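Local atomic coordinates of uncharacterized protein (Bacteroides caccae, PDB entry 4L7A), a protein that is of unknown function but is probably a zinc-dependent metallopeptidase of the Peptidase_MA clan, cutting peptide bonds with a metal-activated water. Residues L207-E211 / A212-N216; R252-I255 / A256-N260; T129-D132 / R133-Y137. All coordinates share one frame; numbering follows the deposited sequence.

Contact 1. Residues L207-E211 / A212-N216; sequences LTYPE and AQWEN
Gln213 lays its terminal amide flat on the ring of Tyr209, the two planes only 7° apart although the side chains themselves cross at nearly a right angle. NE2 of Gln213 sits 3.4 Å above the ring plane of Tyr209, over its centre, while OE1 reaches back to CD of Pro210 at 3.5 Å. Behind the amide, the CG methylene of Gln213 makes a CH-pi contact with the same ring, 4.0 Å from the Tyr209 centroid. Gln213 runs out straight with CG anti to the backbone N (chi1 -175°); Tyr209, the first residue to leave helical geometry after helix 195-208, has CG anti to its carbonyl carbon, beside the backbone N. A looser apolar contact lies beside the stack, where CD2 of Tyr209 meets the edge of the Trp214 indole at CE3, 4.2 Å away; Trp214 also packs edge-to-face with Phe206.

The next helix starts at the following residues. Pro210 holds the N-cap position, and its carbonyl takes a straight bond from Trp214 N (3.0 Å, 167°) plus a weak one from Gln213 N. Glu215 N closes the following turn on Glu211 O at 2.9 Å.

Because the amide lies parallel to the ring, its N-H bonds run along the aromatic face and do not point into it, so the stack rests mainly on dispersion and leaves the amide's hydrogen-bonding capacity directed elsewhere. Glu211, in the first turn, probably gains from the helix N-terminus; the like charges of Glu211 and Glu215, OE2 to OE2 5.8 Å, both exposed, are probably screened in part by solvent.

Contact 2. Residues R252-I255 / A256-N260; sequences RKVI and ARRTN
Val254 presses its CG1 methyl against the edge of the Arg258 guanidinium, close to the guanidinium plane and 3.7 Å from NE of Arg258. Its other methyl, CG2, comes obliquely to the Arg257 guanidinium, 3.8 Å from NH1 of Arg257. Each arginine runs alongside Val254, pointing the same way, with Val254 serving both. The extended chain of Arg258, from CG to NE, takes CD past the CG1 methyl at 3.8 Å; Arg257 bends at chi3 (75°), which brings NH1 back beside the CG2 methyl.

The charged ends are met on helix 59-81: Arg258 by Glu75, Glu79 and the carbonyl of His71, Arg257 by Glu79, with Glu261 taking its NE. Around the backbone, regular i to i+4 bonds run on, from Arg258 N to Val254 O and from Thr259 N to Ile255 O, both 2.9 Å. Ile255 turns instead to Leu207 and His143 on neighbouring helices.

Two consecutive arginines thus share Glu79, so their like charges are probably well balanced. The valine methyls touch one guanidinium at its edge and the other obliquely, which leaves their N-H groups to Glu75, Glu79 and the His71 carbonyl of helix 59-81.

Contact 3. Residues T129-D132 / R133-Y137; sequences TNVD and RMNEY
Asn130 caps the helix that starts after it: its OD1 accepts from Arg133 N at 3.0 Å, the donor standing above the amide's carbonyl plane (46° out of it). The backbone carbonyl of Asn130 takes a straighter bond from Met134 N, also 3.0 Å, and a weak one from Arg133 N. Arg133 doubles back at chi2 and chi3 (-77° and 72°), which carries NH2 to Glu136 OE1 in a 2.7 Å salt bridge whose hydrogen bonds, from NH2 and NE, are bent and weak, and sets one guanidinium face over CB of Asp132. A water joins OD1 of Asp132 to ND2 of Asn135.

The Asn130 and Arg133 side chains run alongside each other, CG to CG 3.3 Å. An alanine at Asn130 would remove the amide and is likely to leave Arg133 N with only its weak bond to the backbone carbonyl. CG1 of Val131 meets ND2 of Asn135 at 3.7 Å, and selenomethionine Met134 turns toward Leu65 and Ile68 of helix 59-81.

This asparagine N-cap opens helix 131-153, which farther along carries HEFAH, an HEXXH motif that in many zinc metallopeptidases supplies two metal-binding histidines and a catalytic glutamate, and probably does so here.

The three contacts form a close triangle, centres about 12 Å apart for contacts 1 and 2 and about 13 Å for the other two pairs. Contact 1 meets contact 2 where CD2 of Leu207 packs 3.6 Å from Arg252 N. It meets contact 3 at Thr208 O and Asn135 ND2, 3.2 Å apart, and again through Pro210 on Asp132. Val131 CG2, 3.6 Å from Thr259 O, joins contacts 3 and 2. Thr208 and Ile255 also both touch His143, which directly precedes the HEFAH sequence, so contacts 1 and 2 border the helix that contact 3 begins and that carries the probable zinc-binding sequence.

Contact 1. Residues L207-E211 / A212-N216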
ATOM      1  N   LEU A 207       3.520   7.985   4.554  1.00 18.93           N
ATOM      2  CA  LEU A 207       4.329   7.552   3.455  1.00 19.05           C
ATOM      3  C   LEU A 207       3.771   7.918   2.083  1.00 18.63           C
ATOM      4  O   LEU A 207       4.533   8.088   1.188  1.00 19.97           O
ATOM      5  CB  LEU A 207       4.620   6.033   3.532  1.00 19.65           C
ATOM      6  CG  LEU A 207       5.501   5.572   4.676  1.00 21.29           C
ATOM      7  CD1 LEU A 207       5.751   4.041   4.596  1.00 22.03           C
ATOM      8  CD2 LEU A 207       6.835   6.333   4.606  1.00 22.78           C
ATOM      9  N   THR A 208       2.452   8.018   1.927  1.00 18.65           N
ATOM     10  CA  THR A 208       1.832   8.187   0.629  1.00 17.84           C
ATOM     11  C   THR A 208       1.263   9.614   0.360  1.00 18.57           C
ATOM     12  O   THR A 208       1.251  10.039  -0.782  1.00 17.78           O
ATOM     13  CB  THR A 208       0.668   7.205   0.399  1.00 17.25           C
ATOM     14  OG1 THR A 208      -0.344   7.371   1.402  1.00 15.72           O
ATOM     15  CG2 THR A 208       1.140   5.796   0.436  1.00 18.00           C
ATOM     16  N   TYR A 209       0.833  10.342   1.404  1.00 19.85           N
ATOM     17  CA  TYR A 209       0.265  11.708   1.224  1.00 20.10           C
ATOM     18  C   TYR A 209       1.323  12.727   0.749  1.00 21.38           C
ATOM     19  O   TYR A 209       2.397  12.822   1.363  1.00 21.88           O
ATOM     20  CB  TYR A 209      -0.325  12.230   2.526  1.00 19.87           C
ATOM     21  CG  TYR A 209      -1.685  11.679   2.919  1.00 20.70           C
ATOM     22  CD1 TYR A 209      -2.189  10.518   2.352  1.00 20.61           C
ATOM     23  CD2 TYR A 209      -2.397  12.252   3.980  1.00 20.11           C
ATOM     24  CE1 TYR A 209      -3.440  10.021   2.720  1.00 21.34           C
ATOM     25  CE2 TYR A 209      -3.637  11.748   4.365  1.00 20.73           C
ATOM     26  CZ  TYR A 209      -4.158  10.656   3.730  1.00 20.41           C
ATOM     27  OH  TYR A 209      -5.355  10.154   4.118  1.00 18.23           O
ATOM     28  N   PRO A 210       1.055  13.441  -0.354  1.00 21.19           N
ATOM     29  CA  PRO A 210       1.937  14.538  -0.636  1.00 23.63           C
ATOM     30  C   PRO A 210       1.810  15.559   0.496  1.00 24.70           C
ATOM     31  O   PRO A 210       0.820  15.608   1.253  1.00 23.12           O
ATOM     32  CB  PRO A 210       1.383  15.129  -1.933  1.00 23.85           C
ATOM     33  CG  PRO A 210       0.618  14.014  -2.591  1.00 23.53           C
ATOM     34  CD  PRO A 210       0.070  13.231  -1.422  1.00 22.68           C
ATOM     35  N   GLU A 211       2.799  16.379   0.565  1.00 25.16           N
ATOM     36  CA  GLU A 211       2.867  17.375   1.568  1.00 29.50           C
ATOM     37  C   GLU A 211       1.583  18.204   1.714  1.00 27.65           C
ATOM     38  O   GLU A 211       1.128  18.395   2.837  1.00 27.28           O
ATOM     39  CB  GLU A 211       4.058  18.245   1.253  1.00 34.80           C
ATOM     40  CG  GLU A 211       4.441  19.169   2.361  1.00 44.02           C
ATOM     41  CD  GLU A 211       5.610  20.056   1.966  1.00 47.07           C
ATOM     42  OE1 GLU A 211       6.700  19.513   1.627  1.00 46.41           O
ATOM     43  OE2 GLU A 211       5.402  21.284   1.964  1.00 52.84           O
ATOM     44  N   ALA A 212       0.968  18.622   0.609  1.00 25.78           N
ATOM     45  CA  ALA A 212      -0.215  19.471   0.697  1.00 26.96           C
ATOM     46  C   ALA A 212      -1.395  18.724   1.355  1.00 26.29           C
ATOM     47  O   ALA A 212      -2.181  19.285   2.137  1.00 25.61           O
ATOM     48  CB  ALA A 212      -0.606  19.986  -0.677  1.00 26.81           C
ATOM     49  N   GLN A 213      -1.507  17.449   1.057  1.00 25.57           N
ATOM     50  CA  GLN A 213      -2.578  16.638   1.614  1.00 25.30           C
ATOM     51  C   GLN A 213      -2.369  16.424   3.126  1.00 23.99           C
ATOM     52  O   GLN A 213      -3.294  16.462   3.920  1.00 22.64           O
ATOM     53  CB  GLN A 213      -2.655  15.282   0.872  1.00 25.36           C
ATOM     54  CG  GLN A 213      -3.824  14.449   1.332  1.00 25.81           C
ATOM     55  CD  GLN A 213      -4.021  13.148   0.546  1.00 26.34           C
ATOM     56  OE1 GLN A 213      -3.260  12.768  -0.358  1.00 28.25           O
ATOM     57  NE2 GLN A 213      -5.065  12.483   0.890  1.00 25.85           N
ATOM     58  N   TRP A 214      -1.131  16.178   3.504  1.00 24.58           N
ATOM     59  CA  TRP A 214      -0.782  15.994   4.919  1.00 24.95           C
ATOM     60  C   TRP A 214      -1.060  17.263   5.699  1.00 24.10           C
ATOM     61  O   TRP A 214      -1.692  17.237   6.750  1.00 25.59           O
ATOM     62  CB  TRP A 214       0.691  15.557   5.070  1.00 23.18           C
ATOM     63  CG  TRP A 214       1.102  15.362   6.505  1.00 22.72           C
ATOM     64  CD1 TRP A 214       1.676  16.294   7.312  1.00 23.06           C
ATOM     65  CD2 TRP A 214       0.910  14.200   7.323  1.00 20.79           C
ATOM     66  NE1 TRP A 214       1.879  15.764   8.571  1.00 22.53           N
ATOM     67  CE2 TRP A 214       1.423  14.486   8.602  1.00 20.74           C
ATOM     68  CE3 TRP A 214       0.385  12.932   7.092  1.00 21.19           C
ATOM     69  CZ2 TRP A 214       1.427  13.545   9.652  1.00 20.51           C
ATOM     70  CZ3 TRP A 214       0.380  11.996   8.144  1.00 19.86           C
ATOM     71  CH2 TRP A 214       0.880  12.316   9.393  1.00 19.53           C
ATOM     72  N   GLU A 215      -0.618  18.369   5.166  1.00 25.45           N
ATOM     73  CA  GLU A 215      -0.885  19.689   5.763  1.00 28.00           C
ATOM     74  C   GLU A 215      -2.363  19.988   5.827  1.00 25.20           C
ATOM     75  O   GLU A 215      -2.823  20.601   6.772  1.00 24.16           O
ATOM     76  CB  GLU A 215      -0.190  20.813   4.962  1.00 33.20           C
ATOM     77  CG  GLU A 215       1.323  20.897   5.173  1.00 39.43           C
ATOM     78  CD  GLU A 215       1.751  20.888   6.663  1.00 47.58           C
ATOM     79  OE1 GLU A 215       1.131  21.587   7.514  1.00 58.08           O
ATOM     80  OE2 GLU A 215       2.715  20.155   7.002  1.00 53.06           O
ATOM     81  N   ASN A 216      -3.132  19.555   4.842  1.00 22.77           N
ATOM     82  CA  ASN A 216      -4.550  19.789   4.933  1.00 24.72           C
ATOM     83  C   ASN A 216      -5.133  19.050   6.162  1.00 24.47           C
ATOM     84  O   ASN A 216      -6.015  19.559   6.874  1.00 23.96           O
ATOM     85  CB  ASN A 216      -5.258  19.343   3.666  1.00 25.94           C
ATOM     86  CG  ASN A 216      -6.718  19.683   3.709  1.00 28.62           C
ATOM     87  OD1 ASN A 216      -7.088  20.848   3.846  1.00 32.07           O
ATOM     88  ND2 ASN A 216      -7.559  18.688   3.624  1.00 28.47           N
TER

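Contact 2. Residues R252-I255 / A256-N260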
ATOM      1  N   ARG A 252       9.481   8.257   3.132  1.00 20.94           N
ATOM      2  CA  ARG A 252       8.421   9.086   2.505  1.00 22.02           C
ATOM      3  C   ARG A 252       8.907   9.816   1.231  1.00 22.83           C
ATOM      4  O   ARG A 252       8.213   9.822   0.211  1.00 20.18           O
ATOM      5  CB  ARG A 252       7.845  10.098   3.512  1.00 22.80           C
ATOM      6  CG  ARG A 252       6.801  11.058   2.899  1.00 22.77           C
ATOM      7  CD  ARG A 252       6.415  12.165   3.906  1.00 24.38           C
ATOM      8  NE  ARG A 252       7.572  12.992   4.194  1.00 24.54           N
ATOM      9  CZ  ARG A 252       7.949  14.041   3.442  1.00 27.86           C
ATOM     10  NH1 ARG A 252       7.250  14.403   2.387  1.00 26.76           N
ATOM     11  NH2 ARG A 252       9.045  14.739   3.739  1.00 28.30           N
ATOM     12  N   LYS A 253      10.103  10.401   1.304  1.00 23.78           N
ATOM     13  CA  LYS A 253      10.655  11.166   0.198  1.00 25.15           C
ATOM     14  C   LYS A 253      11.050  10.279  -0.942  1.00 23.43           C
ATOM     15  O   LYS A 253      10.831  10.632  -2.090  1.00 23.81           O
ATOM     16  CB  LYS A 253      11.851  11.993   0.645  1.00 29.15           C
ATOM     17  CG  LYS A 253      11.441  13.247   1.403  1.00 35.75           C
ATOM     18  CD  LYS A 253      12.384  13.574   2.580  1.00 43.11           C
ATOM     19  CE  LYS A 253      13.742  14.046   2.128  1.00 48.87           C
ATOM     20  NZ  LYS A 253      13.735  15.500   1.964  1.00 55.22           N
ATOM     21  N   VAL A 254      11.624   9.128  -0.620  1.00 21.93           N
ATOM     22  CA  VAL A 254      12.018   8.172  -1.641  1.00 22.67           C
ATOM     23  C   VAL A 254      10.785   7.625  -2.398  1.00 21.57           C
ATOM     24  O   VAL A 254      10.793   7.562  -3.617  1.00 23.66           O
ATOM     25  CB  VAL A 254      12.900   7.074  -1.045  1.00 23.33           C
ATOM     26  CG1 VAL A 254      13.026   5.883  -1.991  1.00 22.83           C
ATOM     27  CG2 VAL A 254      14.284   7.676  -0.707  1.00 24.31           C
ATOM     28  N   ILE A 255       9.715   7.332  -1.682  1.00 19.98           N
ATOM     29  CA  ILE A 255       8.460   6.923  -2.309  1.00 19.41           C
ATOM     30  C   ILE A 255       7.931   8.007  -3.247  1.00 20.26           C
ATOM     31  O   ILE A 255       7.638   7.719  -4.410  1.00 19.43           O
ATOM     32  CB  ILE A 255       7.403   6.547  -1.254  1.00 18.78           C
ATOM     33  CG1 ILE A 255       7.807   5.195  -0.650  1.00 18.03           C
ATOM     34  CG2 ILE A 255       5.973   6.483  -1.885  1.00 19.22           C
ATOM     35  CD1 ILE A 255       7.084   4.757   0.567  1.00 19.35           C
ATOM     36  N   ALA A 256       7.888   9.269  -2.781  1.00 21.07           N
ATOM     37  CA  ALA A 256       7.459  10.360  -3.629  1.00 21.87           C
ATOM     38  C   ALA A 256       8.328  10.530  -4.893  1.00 23.50           C
ATOM     39  O   ALA A 256       7.799  10.784  -5.985  1.00 24.68           O
ATOM     40  CB  ALA A 256       7.416  11.693  -2.849  1.00 22.74           C
ATOM     41  N   ARG A 257       9.639  10.389  -4.760  1.00 24.52           N
ATOM     42  CA  ARG A 257      10.513  10.512  -5.901  1.00 25.37           C
ATOM     43  C   ARG A 257      10.195   9.401  -6.881  1.00 25.67           C
ATOM     44  O   ARG A 257      10.122   9.612  -8.100  1.00 25.00           O
ATOM     45  CB  ARG A 257      11.974  10.402  -5.460  1.00 26.93           C
ATOM     46  CG  ARG A 257      12.963  10.807  -6.492  1.00 27.58           C
ATOM     47  CD  ARG A 257      14.392  10.310  -6.189  1.00 28.32           C
ATOM     48  NE  ARG A 257      14.538   8.880  -6.464  1.00 26.52           N
ATOM     49  CZ  ARG A 257      14.935   7.935  -5.610  1.00 26.73           C
ATOM     50  NH1 ARG A 257      15.252   8.185  -4.358  1.00 27.71           N
ATOM     51  NH2 ARG A 257      15.043   6.693  -6.031  1.00 27.45           N
ATOM     52  N   ARG A 258      10.014   8.202  -6.350  1.00 24.60           N
ATOM     53  CA  ARG A 258       9.755   7.051  -7.215  1.00 24.06           C
ATOM     54  C   ARG A 258       8.404   7.081  -7.943  1.00 22.92           C
ATOM     55  O   ARG A 258       8.339   6.783  -9.139  1.00 22.16           O
ATOM     56  CB  ARG A 258       9.970   5.757  -6.438  1.00 23.82           C
ATOM     57  CG  ARG A 258      11.452   5.421  -6.260  1.00 23.30           C
ATOM     58  CD  ARG A 258      11.615   4.379  -5.193  1.00 23.48           C
ATOM     59  NE  ARG A 258      13.008   3.963  -5.155  1.00 23.63           N
ATOM     60  CZ  ARG A 258      13.560   3.129  -6.018  1.00 23.51           C
ATOM     61  NH1 ARG A 258      12.842   2.546  -6.974  1.00 23.31           N
ATOM     62  NH2 ARG A 258      14.846   2.867  -5.907  1.00 23.78           N
ATOM     63  N   THR A 259       7.350   7.485  -7.269  1.00 23.81           N
ATOM     64  CA  THR A 259       6.027   7.563  -7.931  1.00 25.30           C
ATOM     65  C   THR A 259       5.993   8.705  -8.967  1.00 26.75           C
ATOM     66  O   THR A 259       5.249   8.626  -9.933  1.00 28.13           O
ATOM     67  CB  THR A 259       4.860   7.739  -6.949  1.00 25.23           C
ATOM     68  OG1 THR A 259       5.127   8.803  -6.054  1.00 25.39           O
ATOM     69  CG2 THR A 259       4.658   6.522  -6.130  1.00 26.04           C
ATOM     70  N   ASN A 260       6.833   9.718  -8.815  1.00 27.95           N
ATOM     71  CA  ASN A 260       6.961  10.725  -9.890  1.00 32.14           C
ATOM     72  C   ASN A 260       7.778  10.285 -11.085  1.00 31.15           C
ATOM     73  O   ASN A 260       7.755  10.948 -12.090  1.00 31.98           O
ATOM     74  CB  ASN A 260       7.584  12.020  -9.390  1.00 36.18           C
ATOM     75  CG  ASN A 260       6.574  12.928  -8.722  1.00 43.03           C
ATOM     76  OD1 ASN A 260       5.339  12.837  -8.944  1.00 44.76           O
ATOM     77  ND2 ASN A 260       7.085  13.809  -7.864  1.00 46.11           N
TER

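Contact 3. Residues T129-D132 / R133-Y137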
ATOM      1  N   THR A 129       0.143   7.061 -14.282  1.00 28.36           N
ATOM      2  CA  THR A 129       0.999   8.120 -13.849  1.00 28.87           C
ATOM      3  C   THR A 129       0.288   9.065 -12.854  1.00 29.91           C
ATOM      4  O   THR A 129       0.936   9.957 -12.366  1.00 30.02           O
ATOM      5  CB  THR A 129       1.535   8.945 -15.041  1.00 30.03           C
ATOM      6  OG1 THR A 129       0.424   9.513 -15.750  1.00 32.41           O
ATOM      7  CG2 THR A 129       2.373   8.060 -15.969  1.00 31.53           C
ATOM      8  N   ASN A 130      -1.014   8.908 -12.599  1.00 27.72           N
ATOM      9  CA  ASN A 130      -1.687   9.778 -11.628  1.00 27.52           C
ATOM     10  C   ASN A 130      -1.443   9.275 -10.219  1.00 25.77           C
ATOM     11  O   ASN A 130      -2.021   8.280  -9.785  1.00 22.08           O
ATOM     12  CB  ASN A 130      -3.169   9.856 -11.891  1.00 29.07           C
ATOM     13  CG  ASN A 130      -3.847  10.864 -11.000  1.00 32.50           C
ATOM     14  OD1 ASN A 130      -3.617  10.926  -9.791  1.00 32.13           O
ATOM     15  ND2 ASN A 130      -4.731  11.634 -11.585  1.00 37.55           N
ATOM     16  N   VAL A 131      -0.504   9.934  -9.553  1.00 25.06           N
ATOM     17  CA  VAL A 131      -0.000   9.557  -8.254  1.00 24.60           C
ATOM     18  C   VAL A 131      -1.125   9.508  -7.221  1.00 23.61           C
ATOM     19  O   VAL A 131      -1.242   8.497  -6.515  1.00 20.18           O
ATOM     20  CB  VAL A 131       1.111  10.505  -7.795  1.00 25.81           C
ATOM     21  CG1 VAL A 131       1.539  10.172  -6.369  1.00 26.99           C
ATOM     22  CG2 VAL A 131       2.305  10.383  -8.739  1.00 26.45           C
ATOM     23  N   ASP A 132      -1.988  10.527  -7.163  1.00 23.54           N
ATOM     24  CA  ASP A 132      -3.140  10.459  -6.214  1.00 24.75           C
ATOM     25  C   ASP A 132      -4.034   9.257  -6.432  1.00 24.79           C
ATOM     26  O   ASP A 132      -4.538   8.670  -5.455  1.00 22.84           O
ATOM     27  CB  ASP A 132      -4.005  11.716  -6.257  1.00 27.56           C
ATOM     28  CG  ASP A 132      -3.301  12.940  -5.702  1.00 28.73           C
ATOM     29  OD1 ASP A 132      -2.257  12.807  -5.014  1.00 30.09           O
ATOM     30  OD2 ASP A 132      -3.829  14.048  -5.969  1.00 31.82           O
ATOM     31  N   ARG A 133      -4.228   8.862  -7.691  1.00 24.06           N
ATOM     32  CA  ARG A 133      -5.148   7.745  -7.949  1.00 25.85           C
ATOM     33  C   ARG A 133      -4.530   6.388  -7.620  1.00 23.73           C
ATOM     34  O   ARG A 133      -5.215   5.516  -7.055  1.00 22.86           O
ATOM     35  CB  ARG A 133      -5.610   7.751  -9.409  1.00 29.56           C
ATOM     36  CG  ARG A 133      -6.364   8.991  -9.883  1.00 34.78           C
ATOM     37  CD  ARG A 133      -7.791   9.024  -9.426  1.00 36.59           C
ATOM     38  NE  ARG A 133      -7.800   9.300  -8.015  1.00 42.18           N
ATOM     39  CZ  ARG A 133      -7.863  10.514  -7.464  1.00 46.88           C
ATOM     40  NH1 ARG A 133      -7.995  11.606  -8.194  1.00 49.63           N
ATOM     41  NH2 ARG A 133      -7.823  10.619  -6.143  1.00 49.05           N
HETATM   42  N   MSE A 134      -3.244   6.205  -7.952  1.00 21.42           N
HETATM   43  CA  MSE A 134      -2.501   4.973  -7.602  1.00 21.01           C
HETATM   44  C   MSE A 134      -2.417   4.786  -6.088  1.00 18.78           C
HETATM   45  O   MSE A 134      -2.527   3.682  -5.553  1.00 19.63           O
HETATM   46  CB  MSE A 134      -1.087   4.948  -8.196  1.00 21.71           C
HETATM   47  CG  MSE A 134      -1.116   5.032  -9.690  1.00 25.67           C
HETATM   48 SE   MSE A 134      -1.965   3.462 -10.515  0.75 30.60          SE
HETATM   49  CE  MSE A 134      -0.462   2.247 -10.313  1.00 27.33           C
ATOM     50  N   ASN A 135      -2.216   5.863  -5.383  1.00 19.42           N
ATOM     51  CA  ASN A 135      -2.222   5.797  -3.901  1.00 20.43           C
ATOM     52  C   ASN A 135      -3.635   5.502  -3.391  1.00 19.43           C
ATOM     53  O   ASN A 135      -3.837   4.647  -2.518  1.00 18.94           O
ATOM     54  CB  ASN A 135      -1.661   7.084  -3.326  1.00 20.54           C
ATOM     55  CG  ASN A 135      -0.169   7.149  -3.448  1.00 22.90           C
ATOM     56  OD1 ASN A 135       0.489   6.104  -3.524  1.00 23.99           O
ATOM     57  ND2 ASN A 135       0.405   8.368  -3.395  1.00 25.82           N
ATOM     58  N   GLU A 136      -4.610   6.167  -3.961  1.00 19.62           N
ATOM     59  CA  GLU A 136      -5.971   5.932  -3.480  1.00 23.14           C
ATOM     60  C   GLU A 136      -6.385   4.449  -3.732  1.00 21.82           C
ATOM     61  O   GLU A 136      -6.907   3.833  -2.859  1.00 22.91           O
ATOM     62  CB  GLU A 136      -6.943   6.898  -4.124  1.00 26.12           C
ATOM     63  CG  GLU A 136      -8.369   6.743  -3.691  1.00 31.02           C
ATOM     64  CD  GLU A 136      -9.379   7.469  -4.645  1.00 36.08           C
ATOM     65  OE1 GLU A 136      -8.994   8.300  -5.505  1.00 39.18           O
ATOM     66  OE2 GLU A 136     -10.577   7.199  -4.520  1.00 42.54           O
ATOM     67  N   TYR A 137      -6.118   3.899  -4.907  1.00 20.10           N
ATOM     68  CA  TYR A 137      -6.615   2.611  -5.251  1.00 20.36           C
ATOM     69  C   TYR A 137      -5.828   1.470  -4.613  1.00 19.07           C
ATOM     70  O   TYR A 137      -6.393   0.426  -4.351  1.00 18.20           O
ATOM     71  CB  TYR A 137      -6.522   2.413  -6.785  1.00 21.96           C
ATOM     72  CG  TYR A 137      -7.346   3.342  -7.634  1.00 25.05           C
ATOM     73  CD1 TYR A 137      -8.562   3.846  -7.185  1.00 27.59           C
ATOM     74  CD2 TYR A 137      -6.910   3.725  -8.913  1.00 28.12           C
ATOM     75  CE1 TYR A 137      -9.327   4.722  -7.982  1.00 31.12           C
ATOM     76  CE2 TYR A 137      -7.675   4.606  -9.714  1.00 30.32           C
ATOM     77  CZ  TYR A 137      -8.883   5.076  -9.244  1.00 31.21           C
ATOM     78  OH  TYR A 137      -9.635   5.950 -10.003  1.00 36.98           O
TER
HETATM   79  O   HOH W   1      -1.122  10.905  -3.543  1.00 25.91           O